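Local coordinates for protein glutathione S-transferase (Rhodospirillum rubrum F11, PDB 4O7H) that probably catalyses the conjugation of glutathione to electrophilic compounds, as a two-subunit transferase pairing a thioredoxin-like N-terminal domain with a helical C-terminal domain, at residues A[162-165]-A[166-170]; A[188-191]-A[192-196]; A[93-96]-A[97-101]. One frame throughout, in Å; residues are numbered along the deposited sequence.

Contact 1: residues A[162-165]-A[166-170]; sequences ADIT and AACHL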
ATOM      1  N   ALA A 162       3.707 -10.304   8.172  1.00 10.09           N
ATOM      2  CA  ALA A 162       4.859  -9.425   8.365  1.00 10.26           C
ATOM      3  C   ALA A 162       6.151 -10.065   7.991  1.00  9.84           C
ATOM      4  O   ALA A 162       7.009  -9.465   7.275  1.00 10.18           O
ATOM      5  CB  ALA A 162       4.912  -8.954   9.816  1.00 10.10           C
ATOM      6  N   ASP A 163       6.384 -11.270   8.501  1.00 10.20           N
ATOM      7  CA  ASP A 163       7.604 -12.005   8.158  1.00  9.97           C
ATOM      8  C   ASP A 163       7.654 -12.319   6.661  1.00  9.46           C
ATOM      9  O   ASP A 163       8.697 -12.170   6.003  1.00 10.02           O
ATOM     10  CB  ASP A 163       7.644 -13.336   8.906  1.00 10.85           C
ATOM     11  CG  ASP A 163       7.533 -13.169  10.394  1.00 10.44           C
ATOM     12  OD1 ASP A 163       8.594 -12.977  11.050  1.00 11.47           O
ATOM     13  OD2 ASP A 163       6.370 -13.231  10.901  1.00 12.02           O
ATOM     14  N   ILE A 164       6.496 -12.690   6.106  1.00  9.50           N
ATOM     15  CA  ILE A 164       6.474 -13.070   4.692  1.00  9.28           C
ATOM     16  C   ILE A 164       6.837 -11.867   3.812  1.00 10.35           C
ATOM     17  O   ILE A 164       7.672 -11.951   2.911  1.00  9.88           O
ATOM     18  CB  ILE A 164       5.139 -13.627   4.304  1.00  9.49           C
ATOM     19  CG1 ILE A 164       4.889 -14.971   5.034  1.00  9.62           C
ATOM     20  CG2 ILE A 164       5.098 -13.915   2.818  1.00 10.53           C
ATOM     21  CD1 ILE A 164       3.469 -15.421   4.890  1.00 11.43           C
ATOM     22  N   THR A 165       6.229 -10.726   4.104  1.00  9.91           N
ATOM     23  CA  THR A 165       6.445  -9.507   3.324  1.00 10.23           C
ATOM     24  C   THR A 165       7.932  -9.079   3.398  1.00 10.21           C
ATOM     25  O   THR A 165       8.576  -8.878   2.374  1.00  9.94           O
ATOM     26  CB  THR A 165       5.509  -8.377   3.804  1.00 11.75           C
ATOM     27  OG1 THR A 165       4.134  -8.835   3.755  1.00 14.40           O
ATOM     28  CG2 THR A 165       5.687  -7.137   2.916  1.00 13.18           C
ATOM     29  N   ALA A 166       8.457  -8.980   4.617  1.00  9.18           N
ATOM     30  CA  ALA A 166       9.834  -8.559   4.815  1.00  9.03           C
ATOM     31  C   ALA A 166      10.826  -9.531   4.102  1.00  9.11           C
ATOM     32  O   ALA A 166      11.766  -9.086   3.390  1.00  9.53           O
ATOM     33  CB  ALA A 166      10.168  -8.481   6.307  1.00  8.93           C
ATOM     34  N   ALA A 167      10.588 -10.834   4.226  1.00  8.73           N
ATOM     35  CA  ALA A 167      11.482 -11.841   3.675  1.00  8.27           C
ATOM     36  C   ALA A 167      11.377 -11.819   2.154  1.00  8.82           C
ATOM     37  O   ALA A 167      12.378 -12.058   1.459  1.00  8.34           O
ATOM     38  CB  ALA A 167      11.147 -13.224   4.234  1.00  8.14           C
ATOM     39  N   CYS A 168      10.184 -11.547   1.612  1.00  7.99           N
ATOM     40  CA  CYS A 168      10.009 -11.565   0.146  1.00  8.98           C
ATOM     41  C   CYS A 168      10.741 -10.362  -0.458  1.00  8.66           C
ATOM     42  O   CYS A 168      11.418 -10.483  -1.494  1.00  8.67           O
ATOM     43  CB  CYS A 168       8.565 -11.636  -0.263  1.00  8.81           C
ATOM     44  SG  CYS A 168       7.881 -13.280  -0.042  1.00 10.46           S
ATOM     45  N   HIS A 169      10.644  -9.198   0.187  1.00  8.37           N
ATOM     46  CA  HIS A 169      11.414  -8.033  -0.270  1.00  8.80           C
ATOM     47  C   HIS A 169      12.906  -8.345  -0.198  1.00  9.35           C
ATOM     48  O   HIS A 169      13.627  -8.145  -1.157  1.00  9.67           O
ATOM     49  CB  HIS A 169      11.054  -6.844   0.586  1.00  9.53           C
ATOM     50  CG  HIS A 169       9.884  -6.091   0.054  1.00  9.45           C
ATOM     51  ND1 HIS A 169       8.574  -6.298   0.443  1.00 11.18           N
ATOM     52  CD2 HIS A 169       9.840  -5.130  -0.885  1.00  8.62           C
ATOM     53  CE1 HIS A 169       7.795  -5.429  -0.191  1.00  8.77           C
ATOM     54  NE2 HIS A 169       8.545  -4.771  -1.046  1.00 12.09           N
ATOM     55  N   LEU A 170      13.353  -8.868   0.946  1.00  9.41           N
ATOM     56  CA  LEU A 170      14.770  -9.147   1.147  1.00  9.97           C
ATOM     57  C   LEU A 170      15.264 -10.187   0.183  1.00  9.93           C
ATOM     58  O   LEU A 170      16.441 -10.144  -0.224  1.00  9.98           O
ATOM     59  CB  LEU A 170      15.086  -9.519   2.580  1.00 10.33           C
ATOM     60  CG  LEU A 170      15.179  -8.293   3.503  1.00 10.86           C
ATOM     61  CD1 LEU A 170      15.114  -8.694   4.954  1.00 11.79           C
ATOM     62  CD2 LEU A 170      16.506  -7.575   3.265  1.00 11.18           C
TER
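The backbone oxygen of T165 takes two hydrogen bonds from H169, one turn further along helix 161-175. The first is the helical bond from H169 N, 3.0 Å from T165 O. The second comes from the ring, with H169 ND1 3.2 Å from T165 O; the oxygen lies in the plane of the imidazole, whereas the nitrogen stands above the carbonyl plane, clear of its lone pairs. With CG beside its own backbone N (chi1 -88°), the imidazole folds back along the helix, and ND1 lies 3.9 Å from T165 CG2. Replacing H169 by an alanine would probably leave T165 O with the main-chain donor alone, take one neighbour from the T165 methyl and remove the weak bond to N103. I164 CG2 touches C168 SG at 4.0 Å.

Further out, T165 OG1 bonds to K15 and to Y161 O. D163 OD1 takes L154 N and W190 NE1, and OD2 takes T160 N; with T160 OG1 bonded to A162 N, this resembles the N-capping box of glutathione transferases. H169 NE2 makes a weak bond to N103 OD1, and D99 OD1 lies close to CE1. These acceptor-rich surroundings probably limit how far the ring can turn and favour protons on it.

Contact 2: residues A[188-191]-A[192-196]; sequences KEWY and ALVKS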
ATOM      1  N   LYS A 188      19.902 -11.719   9.907  1.00 12.64           N
ATOM      2  CA  LYS A 188      20.334 -12.849   9.108  1.00 13.68           C
ATOM      3  C   LYS A 188      19.773 -14.184   9.600  1.00 13.33           C
ATOM      4  O   LYS A 188      19.278 -15.034   8.810  1.00 11.33           O
ATOM      5  CB  LYS A 188      21.868 -12.902   9.113  1.00 13.65           C
ATOM      6  CG  LYS A 188      22.398 -13.959   8.156  1.00 15.36           C
ATOM      7  CD  LYS A 188      23.902 -14.148   8.264  1.00 17.68           C
ATOM      8  CE  LYS A 188      24.256 -15.449   7.563  1.00 22.17           C
ATOM      9  NZ  LYS A 188      25.708 -15.781   7.659  1.00 26.14           N
ATOM     10  N   GLU A 189      19.822 -14.388  10.908  1.00 14.37           N
ATOM     11  CA  GLU A 189      19.289 -15.614  11.483  1.00 15.23           C
ATOM     12  C   GLU A 189      17.798 -15.767  11.261  1.00 13.45           C
ATOM     13  O   GLU A 189      17.336 -16.844  11.007  1.00 13.55           O
ATOM     14  CB  GLU A 189      19.644 -15.742  12.970  1.00 20.14           C
ATOM     15  CG  GLU A 189      21.107 -16.169  13.145  1.00 25.15           C
ATOM     16  CD  GLU A 189      21.567 -17.220  12.098  1.00 32.08           C
ATOM     17  OE1 GLU A 189      21.039 -18.387  12.089  1.00 33.31           O
ATOM     18  OE2 GLU A 189      22.451 -16.878  11.233  1.00 36.11           O
ATOM     19  N   TRP A 190      17.059 -14.668  11.392  1.00 11.42           N
ATOM     20  CA  TRP A 190      15.628 -14.675  11.149  1.00 11.24           C
ATOM     21  C   TRP A 190      15.335 -15.019   9.697  1.00 10.84           C
ATOM     22  O   TRP A 190      14.464 -15.846   9.396  1.00 11.32           O
ATOM     23  CB  TRP A 190      15.009 -13.325  11.563  1.00 11.40           C
ATOM     24  CG  TRP A 190      13.659 -13.066  10.841  1.00 11.09           C
ATOM     25  CD1 TRP A 190      12.457 -13.470  11.220  1.00 11.50           C
ATOM     26  CD2 TRP A 190      13.475 -12.336   9.628  1.00 11.35           C
ATOM     27  NE1 TRP A 190      11.489 -13.044  10.345  1.00 11.09           N
ATOM     28  CE2 TRP A 190      12.108 -12.359   9.331  1.00 10.93           C
ATOM     29  CE3 TRP A 190      14.344 -11.698   8.759  1.00 11.35           C
ATOM     30  CZ2 TRP A 190      11.598 -11.781   8.177  1.00 11.18           C
ATOM     31  CZ3 TRP A 190      13.860 -11.146   7.607  1.00 11.39           C
ATOM     32  CH2 TRP A 190      12.487 -11.167   7.328  1.00 10.19           C
ATOM     33  N   TYR A 191      16.097 -14.435   8.772  1.00 10.76           N
ATOM     34  CA  TYR A 191      15.867 -14.721   7.349  1.00 10.72           C
ATOM     35  C   TYR A 191      16.176 -16.170   7.042  1.00 11.12           C
ATOM     36  O   TYR A 191      15.510 -16.794   6.266  1.00 10.47           O
ATOM     37  CB  TYR A 191      16.658 -13.785   6.448  1.00 10.87           C
ATOM     38  CG  TYR A 191      16.418 -13.976   4.957  1.00  9.42           C
ATOM     39  CD1 TYR A 191      15.260 -13.515   4.358  1.00  9.76           C
ATOM     40  CD2 TYR A 191      17.289 -14.692   4.194  1.00  9.98           C
ATOM     41  CE1 TYR A 191      15.037 -13.700   3.014  1.00  9.70           C
ATOM     42  CE2 TYR A 191      17.086 -14.870   2.851  1.00 10.03           C
ATOM     43  CZ  TYR A 191      15.949 -14.368   2.257  1.00 10.06           C
ATOM     44  OH  TYR A 191      15.734 -14.574   0.884  1.00  9.06           O
ATOM     45  N   ALA A 192      17.220 -16.711   7.647  1.00 11.74           N
ATOM     46  CA  ALA A 192      17.528 -18.128   7.447  1.00 12.08           C
ATOM     47  C   ALA A 192      16.403 -19.029   7.868  1.00 12.47           C
ATOM     48  O   ALA A 192      16.171 -20.050   7.232  1.00 13.21           O
ATOM     49  CB  ALA A 192      18.807 -18.458   8.230  1.00 12.18           C
ATOM     50  N   LEU A 193      15.719 -18.662   8.952  1.00 12.41           N
ATOM     51  CA  LEU A 193      14.559 -19.416   9.378  1.00 13.39           C
ATOM     52  C   LEU A 193      13.421 -19.334   8.378  1.00 13.06           C
ATOM     53  O   LEU A 193      12.828 -20.384   8.010  1.00 15.73           O
ATOM     54  CB  LEU A 193      14.064 -18.979  10.723  1.00 15.66           C
ATOM     55  CG  LEU A 193      14.887 -19.310  11.947  1.00 18.03           C
ATOM     56  CD1 LEU A 193      14.179 -18.646  13.126  1.00 18.83           C
ATOM     57  CD2 LEU A 193      14.942 -20.811  12.102  1.00 19.87           C
ATOM     58  N   VAL A 194      13.179 -18.143   7.825  1.00 11.42           N
ATOM     59  CA  VAL A 194      12.075 -18.054   6.863  1.00 10.26           C
ATOM     60  C   VAL A 194      12.422 -18.778   5.574  1.00 10.59           C
ATOM     61  O   VAL A 194      11.584 -19.489   4.998  1.00 10.99           O
ATOM     62  CB  VAL A 194      11.669 -16.582   6.585  1.00 10.48           C
ATOM     63  CG1 VAL A 194      10.565 -16.551   5.522  1.00 10.84           C
ATOM     64  CG2 VAL A 194      11.230 -15.903   7.884  1.00 10.31           C
ATOM     65  N   LYS A 195      13.633 -18.546   5.094  1.00 11.11           N
ATOM     66  CA  LYS A 195      14.051 -19.104   3.778  1.00 11.73           C
ATOM     67  C   LYS A 195      14.095 -20.636   3.745  1.00 12.28           C
ATOM     68  O   LYS A 195      14.025 -21.234   2.653  1.00 11.78           O
ATOM     69  CB  LYS A 195      15.362 -18.503   3.298  1.00 12.53           C
ATOM     70  CG  LYS A 195      16.597 -19.193   3.793  1.00 12.95           C
ATOM     71  CD  LYS A 195      17.903 -18.572   3.216  1.00 13.33           C
ATOM     72  CE  LYS A 195      18.200 -18.772   1.738  1.00 13.27           C
ATOM     73  NZ  LYS A 195      19.577 -18.304   1.427  1.00 13.21           N
ATOM     74  N   SER A 196      14.177 -21.238   4.935  0.50 12.32           N
ATOM     75  CA  SER A 196      14.231 -22.689   5.128  0.50 13.17           C
ATOM     76  C   SER A 196      12.861 -23.362   5.196  0.50 13.10           C
ATOM     77  O   SER A 196      12.775 -24.573   5.326  0.50 13.92           O
ATOM     78  CB  SER A 196      15.001 -22.995   6.418  0.50 12.93           C
ATOM     79  OG  SER A 196      16.391 -22.706   6.291  0.50 14.47           O
TER
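Y191 and K195, one turn apart on helix 185-195, meet with the tyrosine ring leaning over the lysine chain. K195 CB lies above one face of the phenol, offset toward the rim, and the chain continues across it so that K195 CD meets Y191 CE2 at 3.8 Å. The lysine manages this by placing CG between its backbone N and carbonyl carbon (chi1 87°) and bending at chi3, and its ammonium then bonds to the carbonyl oxygens of Y217 and D219 and makes a cation-pi contact with F222. W181 stacks with the Y191 ring.

The A192 methyl, CB, lies 3.5 Å from K188 O, and A192 N bonds to that oxygen, K188 O, at 2.9 Å; the methyl also touches F222. V194 uses one branch. With CG2 beside its own backbone N, that methyl sits over a face of the W190 indole, 4.1 Å from the centroid of the five-membered ring, in a CH-pi contact. W190 NE1 meets the same V194 CG2 at 3.8 Å, while its N-H is spent on the D163 carboxylate.

Aliphatic carbon thus lies against one face of each aromatic ring, and the polar ends reach past it. The ammonium of the buried K195 is met by carbonyl oxygens and an aromatic ring, an arrangement likely to stabilise its charge and to tie the C-terminal tail to this helix.

Contact 3: residues A[93-96]-A[97-101]; sequences RLVA and WFDRK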
ATOM      1  N   ARG A  93       0.668  -3.038  10.305  1.00 11.40           N
ATOM      2  CA  ARG A  93       1.663  -1.992  10.414  1.00 11.30           C
ATOM      3  C   ARG A  93       2.957  -2.406   9.751  1.00 11.65           C
ATOM      4  O   ARG A  93       3.533  -1.634   8.982  1.00 12.29           O
ATOM      5  CB  ARG A  93       1.924  -1.607  11.912  1.00 12.73           C
ATOM      6  CG  ARG A  93       2.942  -0.487  12.070  1.00 13.68           C
ATOM      7  CD  ARG A  93       3.286  -0.227  13.545  1.00 14.79           C
ATOM      8  NE  ARG A  93       4.152  -1.249  14.143  1.00 15.07           N
ATOM      9  CZ  ARG A  93       5.464  -1.280  13.949  1.00 15.68           C
ATOM     10  NH1 ARG A  93       6.048  -0.380  13.154  1.00 15.85           N
ATOM     11  NH2 ARG A  93       6.180  -2.221  14.531  1.00 16.36           N
ATOM     12  N   LEU A  94       3.414  -3.598  10.091  1.00 11.04           N
ATOM     13  CA  LEU A  94       4.699  -4.071   9.587  1.00 11.13           C
ATOM     14  C   LEU A  94       4.610  -4.430   8.111  1.00 11.17           C
ATOM     15  O   LEU A  94       5.555  -4.177   7.339  1.00 10.73           O
ATOM     16  CB  LEU A  94       5.201  -5.243  10.441  1.00 11.95           C
ATOM     17  CG  LEU A  94       5.789  -4.768  11.775  1.00 12.60           C
ATOM     18  CD1 LEU A  94       5.946  -5.962  12.682  1.00 13.06           C
ATOM     19  CD2 LEU A  94       7.108  -4.033  11.579  1.00 12.96           C
ATOM     20  N   VAL A  95       3.487  -5.018   7.686  1.00 10.89           N
ATOM     21  CA  VAL A  95       3.262  -5.191   6.234  1.00 10.81           C
ATOM     22  C   VAL A  95       3.461  -3.866   5.523  1.00 11.82           C
ATOM     23  O   VAL A  95       4.150  -3.798   4.490  1.00 10.89           O
ATOM     24  CB  VAL A  95       1.869  -5.810   5.926  1.00 10.51           C
ATOM     25  CG1 VAL A  95       1.545  -5.728   4.450  1.00 11.55           C
ATOM     26  CG2 VAL A  95       1.886  -7.249   6.373  1.00 10.98           C
ATOM     27  N   ALA A  96       2.810  -2.804   6.012  1.00 11.10           N
ATOM     28  CA  ALA A  96       2.984  -1.488   5.407  1.00 11.63           C
ATOM     29  C   ALA A  96       4.429  -0.970   5.508  1.00 11.42           C
ATOM     30  O   ALA A  96       4.914  -0.337   4.565  1.00 12.05           O
ATOM     31  CB  ALA A  96       2.044  -0.478   6.049  1.00 12.54           C
ATOM     32  N   TRP A  97       5.082  -1.183   6.626  1.00 11.10           N
ATOM     33  CA  TRP A  97       6.487  -0.769   6.749  1.00 11.46           C
ATOM     34  C   TRP A  97       7.295  -1.300   5.539  1.00 11.51           C
ATOM     35  O   TRP A  97       8.073  -0.556   4.904  1.00 11.49           O
ATOM     36  CB  TRP A  97       7.084  -1.319   8.007  1.00 12.65           C
ATOM     37  CG  TRP A  97       8.515  -0.956   8.160  1.00 11.97           C
ATOM     38  CD1 TRP A  97       9.578  -1.594   7.588  1.00 13.43           C
ATOM     39  CD2 TRP A  97       9.065   0.124   8.938  1.00 12.76           C
ATOM     40  NE1 TRP A  97      10.743  -0.971   7.938  1.00 13.29           N
ATOM     41  CE2 TRP A  97      10.443   0.065   8.801  1.00 12.75           C
ATOM     42  CE3 TRP A  97       8.506   1.108   9.765  1.00 13.51           C
ATOM     43  CZ2 TRP A  97      11.310   0.978   9.432  1.00 14.30           C
ATOM     44  CZ3 TRP A  97       9.336   1.988  10.376  1.00 13.64           C
ATOM     45  CH2 TRP A  97      10.721   1.922  10.226  1.00 13.88           C
ATOM     46  N   PHE A  98       7.102  -2.550   5.218  1.00 11.36           N
ATOM     47  CA  PHE A  98       7.900  -3.158   4.136  1.00 11.65           C
ATOM     48  C   PHE A  98       7.331  -2.855   2.791  1.00 11.76           C
ATOM     49  O   PHE A  98       8.081  -2.543   1.861  1.00 11.87           O
ATOM     50  CB  PHE A  98       8.090  -4.683   4.384  1.00 11.00           C
ATOM     51  CG  PHE A  98       9.054  -4.907   5.499  1.00 11.55           C
ATOM     52  CD1 PHE A  98      10.418  -4.825   5.295  1.00 11.39           C
ATOM     53  CD2 PHE A  98       8.570  -5.105   6.765  1.00 11.16           C
ATOM     54  CE1 PHE A  98      11.292  -4.950   6.390  1.00 11.43           C
ATOM     55  CE2 PHE A  98       9.435  -5.192   7.854  1.00 11.71           C
ATOM     56  CZ  PHE A  98      10.791  -5.130   7.636  1.00 11.29           C
ATOM     57  N   ASP A  99       5.999  -2.932   2.621  1.00 11.57           N
ATOM     58  CA  ASP A  99       5.447  -2.672   1.267  1.00 13.16           C
ATOM     59  C   ASP A  99       5.445  -1.185   0.852  1.00 13.75           C
ATOM     60  O   ASP A  99       5.308  -0.872  -0.334  1.00 16.50           O
ATOM     61  CB  ASP A  99       4.038  -3.264   1.109  1.00 13.77           C
ATOM     62  CG  ASP A  99       4.032  -4.746   0.834  1.00 16.85           C
ATOM     63  OD1 ASP A  99       5.048  -5.353   0.327  1.00 17.89           O
ATOM     64  OD2 ASP A  99       3.003  -5.405   1.159  1.00 16.96           O
ATOM     65  N   ARG A 100       5.572  -0.271   1.806  1.00 13.84           N
ATOM     66  CA  ARG A 100       5.777   1.162   1.520  1.00 13.98           C
ATOM     67  C   ARG A 100       7.215   1.600   1.735  1.00 14.11           C
ATOM     68  O   ARG A 100       7.863   2.046   0.782  1.00 16.32           O
ATOM     69  CB  ARG A 100       4.819   2.062   2.375  1.00 15.59           C
ATOM     70  CG  ARG A 100       5.088   3.556   2.263  1.00 17.25           C
ATOM     71  CD  ARG A 100       3.945   4.455   2.851  1.00 18.97           C
ATOM     72  NE  ARG A 100       3.722   4.097   4.244  1.00 18.70           N
ATOM     73  CZ  ARG A 100       2.612   3.564   4.742  1.00 19.45           C
ATOM     74  NH1 ARG A 100       1.563   3.328   3.965  1.00 20.73           N
ATOM     75  NH2 ARG A 100       2.580   3.216   6.001  1.00 18.84           N
ATOM     76  N   LYS A 101       7.656   1.646   2.979  1.00 14.32           N
ATOM     77  CA  LYS A 101       8.939   2.280   3.350  1.00 14.56           C
ATOM     78  C   LYS A 101      10.128   1.472   2.785  1.00 13.84           C
ATOM     79  O   LYS A 101      10.998   2.013   2.095  1.00 13.20           O
ATOM     80  CB  LYS A 101       9.076   2.503   4.846  1.00 15.01           C
ATOM     81  CG  LYS A 101      10.260   3.328   5.229  1.00 15.73           C
ATOM     82  CD  LYS A 101      10.413   3.457   6.731  1.00 17.43           C
ATOM     83  CE  LYS A 101      11.774   3.981   7.147  1.00 19.14           C
ATOM     84  NZ  LYS A 101      11.982   5.416   6.789  1.00 20.30           N
TER
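W97 N bonds to R93 O at 2.9 Å, and W97 CB comes within 4.5 Å of L94 CD2. The indole projects off the helix to H140, which its NE1 meets in a hydrogen bond. F98 follows, turned so that its ring presents an edge to L94 O, 3.2 Å from F98 CD2 and near the ring plane; W97 CD1 sits over the centre of one phenyl face. D99 runs beside V95, with D99 OD2 3.6 Å from V95 CG1; that oxygen also receives the W65 indole N-H and pairs with K15. R100 begins with a 2.8 Å bond from its backbone N to A96 O. A bend at chi3 (57°) brings its guanidinium back along the helix, with A96 O over one face and NH2 3.7 Å from A96 CB. K101 completes a wider pi-type turn, its CD lying over a face of the W97 indole and NZ paired with E105.

F98 and D99 pack on helix 161-175, L94 and K101 on helix 127-150. This long helix, 85-119, of the helical domain also faces the second subunit: V95 on W65 and R100 in salt bridges with E47 and D63, all of that chain, belong to the dimer interface.

How the contacts relate
Along the chain contact 3 comes first, on helix 85-119, then contact 1 on helix 161-175, and contact 2 on helix 185-195. All three lie in the helical part of the fold, with contact 1 in the middle: its centre is about 10 Å from that of contact 3 and about 11 Å from that of contact 2, and it touches both. A166 CB packs on F98 of contact 3, and A167 CB on V194 of contact 2. Contacts 2 and 3 do not meet; their centres are about 19 Å apart. The buried residues of contact 1 on helix 161-175 thus link the subunit interface at contact 3 with the C-terminal tail beside contact 2.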